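Local coordinates for beta-lactamase OXA-2 (Salmonella typhimurium, PDB 1K38), which hydrolyses beta-lactam antibiotics, oxacillin among them, as a class D serine beta-lactamase, at residues K12-F17 with E229-A234; H57-L62 with E167-V172; K121-G126 with L162-E167; G194-W199 with N215-N220. One frame throughout, in Å; residues are numbered along the deposited sequence.

Interaction 1 of 4, residues K12-F17 with E229-A234; sequences KFFSEF and EAIVRA
Ile231 reaches three phenylalanines, Phe13, Phe14 and Phe17, where the N-terminal helix 11-16 packs against the C-terminal helix 226-238; segments 12-16 and 229-234 of the two run roughly antiparallel, 149° apart. The pairing of terminal helices on one face of the central sheet belongs to the fold that serine beta-lactamases share with penicillin-binding transpeptidases. From CB, the isoleucine splits into two arms. CG1, anti to the carbonyl carbon (chi1 -63°), runs between the two helices: it comes 3.7 Å from Phe17 CD2 and also passes the backbone O of Phe13. Its terminal CD1 comes 4.0 Å from Phe14 CD2. The other arm, CG2, stands squarely above the same ring, 4.0 Å from its centroid and only 11° off the normal, a CH-pi contact. One branched side chain thus touches the Phe14 ring through both methyls. Beneath the pair lies strand 208-217, where Phe14 packs on Ile216 and Ile231 on Leu214. Small residues seat the other two rings. Ala234 CB touches Phe13 CD1 at 3.6 Å, while Ala230 CB sits over one face of Phe17, toward its rim, 3.6 Å from CZ.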
# COMPACT_ATOMS: atom_id res chain seq x y z
N LYS A 12 21.65 -9.50 -21.98
CA LYS A 12 22.22 -10.52 -21.11
C LYS A 12 21.22 -11.02 -20.08
O LYS A 12 21.26 -12.18 -19.68
CB LYS A 12 23.46 -9.99 -20.38
CG LYS A 12 23.19 -8.88 -19.38
CD LYS A 12 24.47 -8.50 -18.65
CE LYS A 12 24.25 -7.35 -17.69
NZ LYS A 12 25.50 -7.00 -16.96
N PHE A 13 20.31 -10.15 -19.66
CA PHE A 13 19.30 -10.54 -18.68
C PHE A 13 18.26 -11.45 -19.32
O PHE A 13 17.78 -12.39 -18.70
CB PHE A 13 18.63 -9.30 -18.08
CG PHE A 13 19.56 -8.48 -17.22
CD1 PHE A 13 20.09 -9.01 -16.05
CD2 PHE A 13 19.92 -7.19 -17.60
CE1 PHE A 13 20.96 -8.26 -15.26
CE2 PHE A 13 20.78 -6.44 -16.82
CZ PHE A 13 21.31 -6.97 -15.65
N PHE A 14 17.90 -11.17 -20.57
CA PHE A 14 16.93 -12.00 -21.27
C PHE A 14 17.55 -13.34 -21.64
O PHE A 14 16.91 -14.38 -21.51
CB PHE A 14 16.42 -11.31 -22.53
CG PHE A 14 15.44 -10.19 -22.26
CD1 PHE A 14 15.89 -8.93 -21.88
CD2 PHE A 14 14.07 -10.42 -22.35
CE1 PHE A 14 14.98 -7.91 -21.59
CE2 PHE A 14 13.16 -9.40 -22.07
CZ PHE A 14 13.61 -8.14 -21.69
N SER A 15 18.80 -13.31 -22.09
CA SER A 15 19.49 -14.55 -22.46
C SER A 15 19.73 -15.41 -21.23
O SER A 15 19.69 -16.64 -21.30
CB SER A 15 20.81 -14.23 -23.16
OG SER A 15 21.66 -13.45 -22.33
N GLU A 16 19.98 -14.77 -20.09
CA GLU A 16 20.22 -15.49 -18.84
C GLU A 16 19.05 -16.41 -18.55
O GLU A 16 19.21 -17.52 -18.05
CB GLU A 16 20.39 -14.50 -17.68
CG GLU A 16 20.85 -15.16 -16.38
CD GLU A 16 20.88 -14.20 -15.21
OE1 GLU A 16 21.30 -13.04 -15.40
OE2 GLU A 16 20.48 -14.60 -14.09
N PHE A 17 17.85 -15.93 -18.88
CA PHE A 17 16.64 -16.70 -18.66
C PHE A 17 16.06 -17.24 -19.96
O PHE A 17 14.87 -17.58 -20.03
CB PHE A 17 15.61 -15.83 -17.92
CG PHE A 17 16.04 -15.46 -16.54
CD1 PHE A 17 16.00 -16.40 -15.51
CD2 PHE A 17 16.53 -14.19 -16.27
CE1 PHE A 17 16.46 -16.08 -14.24
CE2 PHE A 17 16.99 -13.86 -14.99
CZ PHE A 17 16.95 -14.81 -13.98
N GLU A 229 9.10 -11.96 -13.65
CA GLU A 229 9.67 -11.27 -12.50
C GLU A 229 11.19 -11.40 -12.43
O GLU A 229 11.88 -10.47 -12.01
CB GLU A 229 9.06 -11.78 -11.19
CG GLU A 229 7.68 -11.22 -10.89
CD GLU A 229 7.28 -11.40 -9.43
OE1 GLU A 229 8.15 -11.22 -8.55
OE2 GLU A 229 6.09 -11.69 -9.17
N ALA A 230 11.73 -12.54 -12.84
CA ALA A 230 13.17 -12.75 -12.78
C ALA A 230 13.93 -11.71 -13.60
O ALA A 230 14.90 -11.13 -13.12
CB ALA A 230 13.52 -14.16 -13.25
N ILE A 231 13.50 -11.49 -14.83
CA ILE A 231 14.17 -10.52 -15.70
C ILE A 231 14.02 -9.09 -15.18
O ILE A 231 14.99 -8.36 -15.08
CB ILE A 231 13.63 -10.62 -17.14
CG1 ILE A 231 13.94 -12.02 -17.70
CG2 ILE A 231 14.26 -9.54 -18.02
CD1 ILE A 231 13.24 -12.35 -19.00
N VAL A 232 12.79 -8.70 -14.84
CA VAL A 232 12.57 -7.35 -14.33
C VAL A 232 13.35 -7.08 -13.05
O VAL A 232 13.99 -6.04 -12.92
CB VAL A 232 11.08 -7.08 -14.06
CG1 VAL A 232 10.91 -5.69 -13.44
CG2 VAL A 232 10.29 -7.17 -15.36
N ARG A 233 13.29 -8.01 -12.10
CA ARG A 233 14.00 -7.82 -10.85
C ARG A 233 15.51 -7.70 -11.05
O ARG A 233 16.16 -6.89 -10.40
CB ARG A 233 13.68 -8.95 -9.87
CG ARG A 233 12.26 -8.88 -9.31
CD ARG A 233 11.98 -10.06 -8.39
NE ARG A 233 10.62 -10.04 -7.85
CZ ARG A 233 10.26 -9.38 -6.75
NH1 ARG A 233 11.16 -8.68 -6.07
NH2 ARG A 233 9.00 -9.40 -6.35
N ALA A 234 16.06 -8.50 -11.97
CA ALA A 234 17.49 -8.45 -12.24
C ALA A 234 17.86 -7.07 -12.78
O ALA A 234 18.85 -6.47 -12.36
CB ALA A 234 17.88 -9.53 -13.25

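Interaction 2 of 4, residues H57-L62 with E167-V172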
# COMPACT_ATOMS: atom_id res chain seq x y z
N HIS A 57 -9.42 -2.15 -15.32
CA HIS A 57 -10.73 -2.77 -15.18
C HIS A 57 -11.30 -2.58 -13.77
O HIS A 57 -12.51 -2.41 -13.60
CB HIS A 57 -10.66 -4.26 -15.53
CG HIS A 57 -11.95 -4.84 -16.02
ND1 HIS A 57 -12.08 -6.16 -16.41
CD2 HIS A 57 -13.18 -4.28 -16.18
CE1 HIS A 57 -13.33 -6.38 -16.79
NE2 HIS A 57 -14.01 -5.26 -16.66
N THR A 58 -10.43 -2.61 -12.76
CA THR A 58 -10.90 -2.42 -11.39
C THR A 58 -11.46 -1.01 -11.26
O THR A 58 -12.45 -0.79 -10.56
CB THR A 58 -9.76 -2.63 -10.37
OG1 THR A 58 -9.25 -3.97 -10.49
CG2 THR A 58 -10.28 -2.43 -8.95
N LEU A 59 -10.82 -0.05 -11.92
CA LEU A 59 -11.30 1.33 -11.89
C LEU A 59 -12.68 1.38 -12.56
O LEU A 59 -13.60 2.01 -12.04
CB LEU A 59 -10.33 2.26 -12.63
CG LEU A 59 -8.93 2.44 -12.03
CD1 LEU A 59 -8.06 3.22 -13.00
CD2 LEU A 59 -9.04 3.16 -10.69
N PHE A 60 -12.82 0.71 -13.70
CA PHE A 60 -14.10 0.67 -14.41
C PHE A 60 -15.19 0.13 -13.49
O PHE A 60 -16.27 0.71 -13.38
CB PHE A 60 -14.05 -0.26 -15.63
CG PHE A 60 -13.14 0.20 -16.74
CD1 PHE A 60 -12.27 1.27 -16.59
CD2 PHE A 60 -13.14 -0.49 -17.95
CE1 PHE A 60 -11.41 1.65 -17.63
CE2 PHE A 60 -12.29 -0.12 -18.99
CZ PHE A 60 -11.43 0.95 -18.83
N ALA A 61 -14.89 -1.00 -12.85
CA ALA A 61 -15.83 -1.68 -11.96
C ALA A 61 -16.23 -0.83 -10.75
O ALA A 61 -17.40 -0.81 -10.36
CB ALA A 61 -15.24 -3.01 -11.50
N LEU A 62 -15.27 -0.15 -10.14
CA LEU A 62 -15.56 0.69 -8.98
C LEU A 62 -16.41 1.88 -9.42
O LEU A 62 -17.37 2.27 -8.74
CB LEU A 62 -14.26 1.18 -8.34
CG LEU A 62 -13.46 0.14 -7.55
CD1 LEU A 62 -12.02 0.63 -7.40
CD2 LEU A 62 -14.10 -0.10 -6.19
N GLU A 167 -10.18 8.25 -4.88
CA GLU A 167 -10.28 7.14 -3.94
C GLU A 167 -10.14 5.80 -4.66
O GLU A 167 -9.53 4.87 -4.13
CB GLU A 167 -11.61 7.18 -3.16
CG GLU A 167 -12.88 7.08 -4.00
CD GLU A 167 -14.11 6.79 -3.15
OE1 GLU A 167 -14.10 5.77 -2.43
OE2 GLU A 167 -15.08 7.58 -3.21
N HIS A 168 -10.69 5.72 -5.88
CA HIS A 168 -10.60 4.48 -6.65
C HIS A 168 -9.19 4.25 -7.16
O HIS A 168 -8.70 3.11 -7.18
CB HIS A 168 -11.58 4.50 -7.82
CG HIS A 168 -13.02 4.46 -7.41
ND1 HIS A 168 -13.42 4.02 -6.17
CD2 HIS A 168 -14.15 4.78 -8.09
CE1 HIS A 168 -14.74 4.07 -6.10
NE2 HIS A 168 -15.21 4.53 -7.25
N GLN A 169 -8.53 5.32 -7.57
CA GLN A 169 -7.15 5.21 -8.05
C GLN A 169 -6.26 4.77 -6.89
O GLN A 169 -5.36 3.95 -7.08
CB GLN A 169 -6.67 6.55 -8.63
CG GLN A 169 -7.45 6.98 -9.87
CD GLN A 169 -6.92 8.26 -10.48
OE1 GLN A 169 -5.84 8.27 -11.09
NE2 GLN A 169 -7.66 9.35 -10.32
N ARG A 170 -6.50 5.30 -5.70
CA ARG A 170 -5.70 4.90 -4.55
C ARG A 170 -5.95 3.45 -4.17
O ARG A 170 -5.02 2.71 -3.84
CB ARG A 170 -5.98 5.81 -3.35
CG ARG A 170 -5.54 7.24 -3.56
CD ARG A 170 -5.44 8.01 -2.25
NE ARG A 170 -5.10 9.41 -2.50
CZ ARG A 170 -3.92 9.84 -2.96
NH1 ARG A 170 -2.94 8.97 -3.20
NH2 ARG A 170 -3.75 11.13 -3.22
N LEU A 171 -7.21 3.02 -4.21
CA LEU A 171 -7.52 1.63 -3.89
C LEU A 171 -6.82 0.69 -4.86
O LEU A 171 -6.24 -0.32 -4.45
CB LEU A 171 -9.03 1.39 -3.93
CG LEU A 171 -9.48 -0.07 -3.72
CD1 LEU A 171 -8.84 -0.63 -2.45
CD2 LEU A 171 -11.01 -0.13 -3.64
N VAL A 172 -6.85 1.01 -6.15
CA VAL A 172 -6.19 0.14 -7.12
C VAL A 172 -4.68 0.10 -6.88
O VAL A 172 -4.08 -0.97 -6.95
CB VAL A 172 -6.49 0.60 -8.57
CG1 VAL A 172 -5.62 -0.19 -9.56
CG2 VAL A 172 -7.95 0.36 -8.89
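Leu62 and His168 lie antiparallel alongside one another, and their meeting sets the pattern for a buried crossing in the all-helical region of the enzyme. Helix 56-64, which follows Ser51, the predicted acylated serine, packs here against helix 166-175, with 139° between the directions of segments 57-62 and 167-172. Leu62 CB lies over the centre of the His168 imidazole, 3.5 Å from the centroid and 2° off the ring normal, a CH-pi contact with CB centred on the face. Beyond CB, Leu62 leans over the ND1 side of the ring, and its CD1 continues to Leu171 CD2, 4.0 Å away. At the other end Val172 presents CG2 to two partners. Its CG1 lies anti to the backbone N (chi1 172°), which leaves CG2 beside that N, and there CG2 meets Leu59 CD2 at 3.5 Å, the two side chains crossing at about a right angle, and Thr58 CG2 at 3.6 Å. Thr58 is therefore two-sided: its methyl serves this interface, while OG1 is hydrogen-bonded to Tyr104 OH and to the backbone O of the carboxylated lysine at position 54. Carbon surfaces carry most of the crossing, with the imidazole acting as a flat partner for an aliphatic chain; cohesion here comes mainly from dispersion and burial, the threonine's polar end being satisfied elsewhere.

Interaction 3 of 4, residues K121-G126 with L162-E167; sequences KKIDYG and LPFRVE
Ile123 CG2 meets three consecutive residues, Leu162, Pro163 and Phe164, and forms the tight half of a contact between two chain turns in the helical part of the fold. This methyl approaches Phe164 at the ring edge, near its plane, 3.5 Å from CE2, with the two side chains crossing at about a right angle. It also lies 3.9 Å from Pro163 CD and, more loosely, 4.3 Å from Leu162 CD2. Ile123 is placed for this by the end of helix 113-122, where a Schellman motif with Asp124 as its C-prime residue turns the chain. Pro163 in turn is the centre of an inverse gamma turn, closed by a weak bond from Phe164 N to Leu162 O. Helix 56-64 backs the site, Pro56 against Ile123 and Leu59 against Leu162.

The outer half is different. Lys122 passes alongside the proline in the opposite direction, CG to CG at 4.0 Å, and then bends at chi3 (-53°). Its ammonium ends 5.9 Å from the Phe164 centroid, a long cation-pi pair that can be at most weakly attractive. A water bridges the two segments here, accepting from Lys122 NZ at 2.9 Å and donating to Pro163 O at 2.8 Å. The chemistry is accordingly graded: hydrocarbon fitted against a ring edge inside, and on the exposed side a charge that reaches the turn's carbonyl through solvent, a link that is probably more adjustable.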
# COMPACT_ATOMS: atom_id res chain seq x y z
N LYS A 121 -11.96 4.53 -24.04
CA LYS A 121 -11.69 5.74 -24.80
C LYS A 121 -11.27 6.89 -23.90
O LYS A 121 -10.38 7.66 -24.25
CB LYS A 121 -12.93 6.13 -25.62
CG LYS A 121 -12.68 7.25 -26.61
CD LYS A 121 -13.96 7.64 -27.36
CE LYS A 121 -14.89 8.49 -26.51
NZ LYS A 121 -15.31 7.82 -25.24
N LYS A 122 -11.91 7.01 -22.74
CA LYS A 122 -11.58 8.11 -21.83
C LYS A 122 -10.17 8.01 -21.25
O LYS A 122 -9.60 9.02 -20.84
CB LYS A 122 -12.62 8.21 -20.70
CG LYS A 122 -12.55 7.13 -19.64
CD LYS A 122 -13.85 7.09 -18.83
CE LYS A 122 -14.23 8.46 -18.28
NZ LYS A 122 -15.59 8.46 -17.65
N ILE A 123 -9.59 6.81 -21.21
CA ILE A 123 -8.23 6.67 -20.71
C ILE A 123 -7.24 6.39 -21.84
O ILE A 123 -6.07 6.13 -21.59
CB ILE A 123 -8.09 5.56 -19.63
CG1 ILE A 123 -8.50 4.20 -20.20
CG2 ILE A 123 -8.95 5.91 -18.42
CD1 ILE A 123 -8.18 3.04 -19.26
N ASP A 124 -7.73 6.44 -23.08
CA ASP A 124 -6.89 6.22 -24.26
C ASP A 124 -5.97 5.02 -24.04
O ASP A 124 -4.76 5.11 -24.22
CB ASP A 124 -6.07 7.49 -24.52
CG ASP A 124 -5.25 7.41 -25.79
OD1 ASP A 124 -5.79 6.96 -26.83
OD2 ASP A 124 -4.06 7.81 -25.75
N TYR A 125 -6.58 3.89 -23.68
CA TYR A 125 -5.85 2.66 -23.39
C TYR A 125 -5.64 1.75 -24.61
O TYR A 125 -6.55 1.06 -25.06
CB TYR A 125 -6.60 1.90 -22.29
CG TYR A 125 -5.90 0.69 -21.72
CD1 TYR A 125 -6.03 -0.56 -22.31
CD2 TYR A 125 -5.13 0.80 -20.55
CE1 TYR A 125 -5.42 -1.69 -21.74
CE2 TYR A 125 -4.53 -0.32 -19.99
CZ TYR A 125 -4.68 -1.56 -20.58
OH TYR A 125 -4.10 -2.66 -19.99
N GLY A 126 -4.42 1.76 -25.14
CA GLY A 126 -4.11 0.94 -26.30
C GLY A 126 -5.04 1.24 -27.45
O GLY A 126 -5.31 2.40 -27.74
N LEU A 162 -5.87 9.91 -13.75
CA LEU A 162 -6.89 9.25 -14.55
C LEU A 162 -8.26 9.84 -14.22
O LEU A 162 -8.47 10.35 -13.11
CB LEU A 162 -6.88 7.74 -14.28
CG LEU A 162 -5.61 7.00 -14.72
CD1 LEU A 162 -5.69 5.56 -14.26
CD2 LEU A 162 -5.45 7.07 -16.24
N PRO A 163 -9.20 9.80 -15.17
CA PRO A 163 -10.55 10.34 -14.98
C PRO A 163 -11.46 9.45 -14.15
O PRO A 163 -12.55 9.06 -14.59
CB PRO A 163 -11.05 10.50 -16.41
CG PRO A 163 -10.45 9.31 -17.08
CD PRO A 163 -9.02 9.30 -16.55
N PHE A 164 -11.01 9.14 -12.94
CA PHE A 164 -11.76 8.31 -12.00
C PHE A 164 -11.58 8.93 -10.62
O PHE A 164 -10.64 9.70 -10.41
CB PHE A 164 -11.21 6.88 -11.97
CG PHE A 164 -11.43 6.12 -13.24
CD1 PHE A 164 -12.66 5.53 -13.50
CD2 PHE A 164 -10.42 6.02 -14.19
CE1 PHE A 164 -12.88 4.85 -14.70
CE2 PHE A 164 -10.63 5.35 -15.39
CZ PHE A 164 -11.87 4.76 -15.64
N ARG A 165 -12.47 8.61 -9.69
CA ARG A 165 -12.37 9.13 -8.33
C ARG A 165 -10.97 8.83 -7.81
O ARG A 165 -10.47 7.72 -7.99
CB ARG A 165 -13.38 8.45 -7.40
CG ARG A 165 -14.84 8.72 -7.72
CD ARG A 165 -15.73 7.91 -6.79
NE ARG A 165 -17.15 8.12 -7.05
CZ ARG A 165 -17.99 8.68 -6.19
NH1 ARG A 165 -17.56 9.10 -5.00
NH2 ARG A 165 -19.27 8.83 -6.51
N VAL A 166 -10.35 9.80 -7.15
CA VAL A 166 -9.02 9.56 -6.60
C VAL A 166 -9.07 8.40 -5.61
O VAL A 166 -8.12 7.62 -5.50
CB VAL A 166 -8.47 10.83 -5.92
CG1 VAL A 166 -7.22 10.50 -5.10
CG2 VAL A 166 -8.12 11.87 -6.99
N GLU A 167 -10.18 8.25 -4.88
CA GLU A 167 -10.28 7.14 -3.94
C GLU A 167 -10.14 5.80 -4.66
O GLU A 167 -9.53 4.87 -4.13
CB GLU A 167 -11.61 7.18 -3.16
CG GLU A 167 -12.88 7.08 -4.00
CD GLU A 167 -14.11 6.79 -3.15
OE1 GLU A 167 -14.10 5.77 -2.43
OE2 GLU A 167 -15.08 7.58 -3.21
O HOH W 1 -14.99 7.63 -14.93

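Interaction 4 of 4, residues G194-W199 with N215-N220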
# COMPACT_ATOMS: atom_id res chain seq x y z
N GLY A 194 -1.45 -17.17 -22.58
CA GLY A 194 -1.07 -18.39 -23.27
C GLY A 194 0.26 -18.39 -24.00
O GLY A 194 1.04 -19.33 -23.87
N ARG A 195 0.53 -17.34 -24.77
CA ARG A 195 1.78 -17.26 -25.52
C ARG A 195 2.57 -15.99 -25.25
O ARG A 195 3.70 -15.85 -25.70
CB ARG A 195 1.49 -17.35 -27.02
CG ARG A 195 0.70 -16.16 -27.56
CD ARG A 195 -0.65 -16.61 -28.09
NE ARG A 195 -1.45 -17.25 -27.06
CZ ARG A 195 -2.55 -17.97 -27.30
NH1 ARG A 195 -3.21 -18.52 -26.29
NH2 ARG A 195 -2.97 -18.14 -28.54
N MET A 196 1.95 -15.08 -24.50
CA MET A 196 2.54 -13.79 -24.16
C MET A 196 2.41 -13.53 -22.66
O MET A 196 1.32 -13.66 -22.11
CB MET A 196 1.82 -12.69 -24.95
CG MET A 196 1.81 -11.32 -24.28
SD MET A 196 3.06 -10.22 -24.95
CE MET A 196 4.47 -11.26 -24.99
N GLY A 197 3.51 -13.14 -22.01
CA GLY A 197 3.46 -12.87 -20.59
C GLY A 197 3.91 -11.45 -20.26
O GLY A 197 4.81 -10.93 -20.91
N TRP A 198 3.28 -10.84 -19.27
CA TRP A 198 3.60 -9.47 -18.85
C TRP A 198 3.90 -9.32 -17.37
O TRP A 198 3.51 -10.14 -16.54
CB TRP A 198 2.40 -8.52 -19.01
CG TRP A 198 1.86 -8.20 -20.35
CD1 TRP A 198 0.85 -8.85 -21.01
CD2 TRP A 198 2.15 -7.03 -21.12
NE1 TRP A 198 0.49 -8.15 -22.14
CE2 TRP A 198 1.28 -7.03 -22.23
CE3 TRP A 198 3.07 -5.98 -20.98
CZ2 TRP A 198 1.29 -6.01 -23.19
CZ3 TRP A 198 3.09 -4.97 -21.94
CH2 TRP A 198 2.20 -4.99 -23.03
N TRP A 199 4.60 -8.23 -17.06
CA TRP A 199 4.79 -7.81 -15.68
C TRP A 199 4.99 -6.31 -15.84
O TRP A 199 5.92 -5.86 -16.51
CB TRP A 199 5.98 -8.43 -14.94
CG TRP A 199 5.76 -8.29 -13.42
CD1 TRP A 199 4.56 -8.39 -12.76
CD2 TRP A 199 6.76 -8.09 -12.41
NE1 TRP A 199 4.75 -8.26 -11.40
CE2 TRP A 199 6.09 -8.08 -11.16
CE3 TRP A 199 8.14 -7.92 -12.43
CZ2 TRP A 199 6.76 -7.91 -9.94
CZ3 TRP A 199 8.82 -7.75 -11.22
CH2 TRP A 199 8.13 -7.75 -10.00
N ASN A 215 7.29 -7.63 -21.45
CA ASN A 215 6.50 -8.72 -21.97
C ASN A 215 7.47 -9.65 -22.67
O ASN A 215 8.51 -9.22 -23.18
CB ASN A 215 5.31 -8.29 -22.86
CG ASN A 215 5.71 -7.61 -24.16
OD1 ASN A 215 6.41 -8.18 -25.00
ND2 ASN A 215 5.21 -6.39 -24.35
N ILE A 216 7.16 -10.94 -22.62
CA ILE A 216 7.99 -11.96 -23.24
C ILE A 216 7.12 -13.04 -23.84
O ILE A 216 5.98 -13.24 -23.42
CB ILE A 216 8.91 -12.68 -22.21
CG1 ILE A 216 8.08 -13.21 -21.03
CG2 ILE A 216 10.01 -11.73 -21.73
CD1 ILE A 216 8.86 -14.12 -20.10
N ASP A 217 7.64 -13.73 -24.85
CA ASP A 217 6.88 -14.82 -25.43
C ASP A 217 7.01 -15.97 -24.44
O ASP A 217 7.99 -16.03 -23.69
CB ASP A 217 7.47 -15.23 -26.79
CG ASP A 217 7.42 -14.11 -27.80
OD1 ASP A 217 6.45 -13.32 -27.75
OD2 ASP A 217 8.33 -14.03 -28.64
N THR A 218 6.04 -16.87 -24.43
CA THR A 218 6.09 -18.01 -23.52
C THR A 218 5.94 -19.34 -24.24
O THR A 218 4.92 -20.01 -24.12
CB THR A 218 4.99 -17.91 -22.43
OG1 THR A 218 3.70 -17.93 -23.05
CG2 THR A 218 5.15 -16.62 -21.63
N PRO A 219 6.97 -19.73 -25.02
CA PRO A 219 6.91 -21.00 -25.75
C PRO A 219 6.79 -22.22 -24.83
O PRO A 219 6.28 -23.26 -25.24
CB PRO A 219 8.22 -21.00 -26.55
CG PRO A 219 9.14 -20.19 -25.69
CD PRO A 219 8.24 -19.05 -25.27
N ASN A 220 7.25 -22.08 -23.60
CA ASN A 220 7.15 -23.18 -22.65
C ASN A 220 5.94 -23.01 -21.74
O ASN A 220 5.83 -23.65 -20.69
CB ASN A 220 8.44 -23.27 -21.83
CG ASN A 220 9.66 -23.42 -22.70
OD1 ASN A 220 9.77 -24.35 -23.49
ND2 ASN A 220 10.60 -22.48 -22.56
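Trp198 and Asn215, a non-hydrogen-bonded antiparallel pair, lie side by side and point the same way from the hairpin of strands 196-205 and 208-217 in the central sheet. Asn215 CB sits over the indole's six-membered ring, 4.0 Å from its centroid, and ND2 follows across the same face, 3.5 Å from CZ3, with ring and amide planes 83° apart. Met196, which forms another non-hydrogen-bonded pair with Asp217 on this face of the sheet, brings SD to 3.6 Å from Asn215 CB. Between the two pairs the backbone of Gly197 and Ile216 is bonded in both directions, Gly197 N to Ile216 O at 2.8 Å. Farther along, Thr218 N donates to Arg195 O at 2.9 Å.

The next shell fixes the polar ends. Ser48 O receives Trp198 NE1, Trp192 NE1 donates to Thr218 OG1, and Arg42 bonds Asn215 OD1 while forming a salt bridge with Asp217 OD1. Trp198 is also backbone-bonded to Gly191, a substrate-binding residue by similarity. With OD1 tied to a guanidinium, the Asn215 amide would be polarised and its NH2 made somewhat more positive, which should suit its place above an electron-rich indole.

In the fold
Starting at the N terminus, the chain enters interaction 1 almost at once, and this contact closes only when helix 226-238 returns at the far end; the other three are nested within its loop. Interaction 2 opens on helix 56-64 and closes on helix 166-175, enclosing the helical region. Inside it lies interaction 3, which joins the end of helix 113-122 to the turn leading into helix 166-175 and shares Glu167 with interaction 2. Interaction 4 comes later, in series with both, closing the beta hairpin of strands 196-205 and 208-217. None crosses another. Interactions 1 and 4 touch through Trp199 and Ile216, tying terminal helices to the sheet, whereas 2 and 3 meet through Gln169 and Leu59 on the other side of the chain's centre.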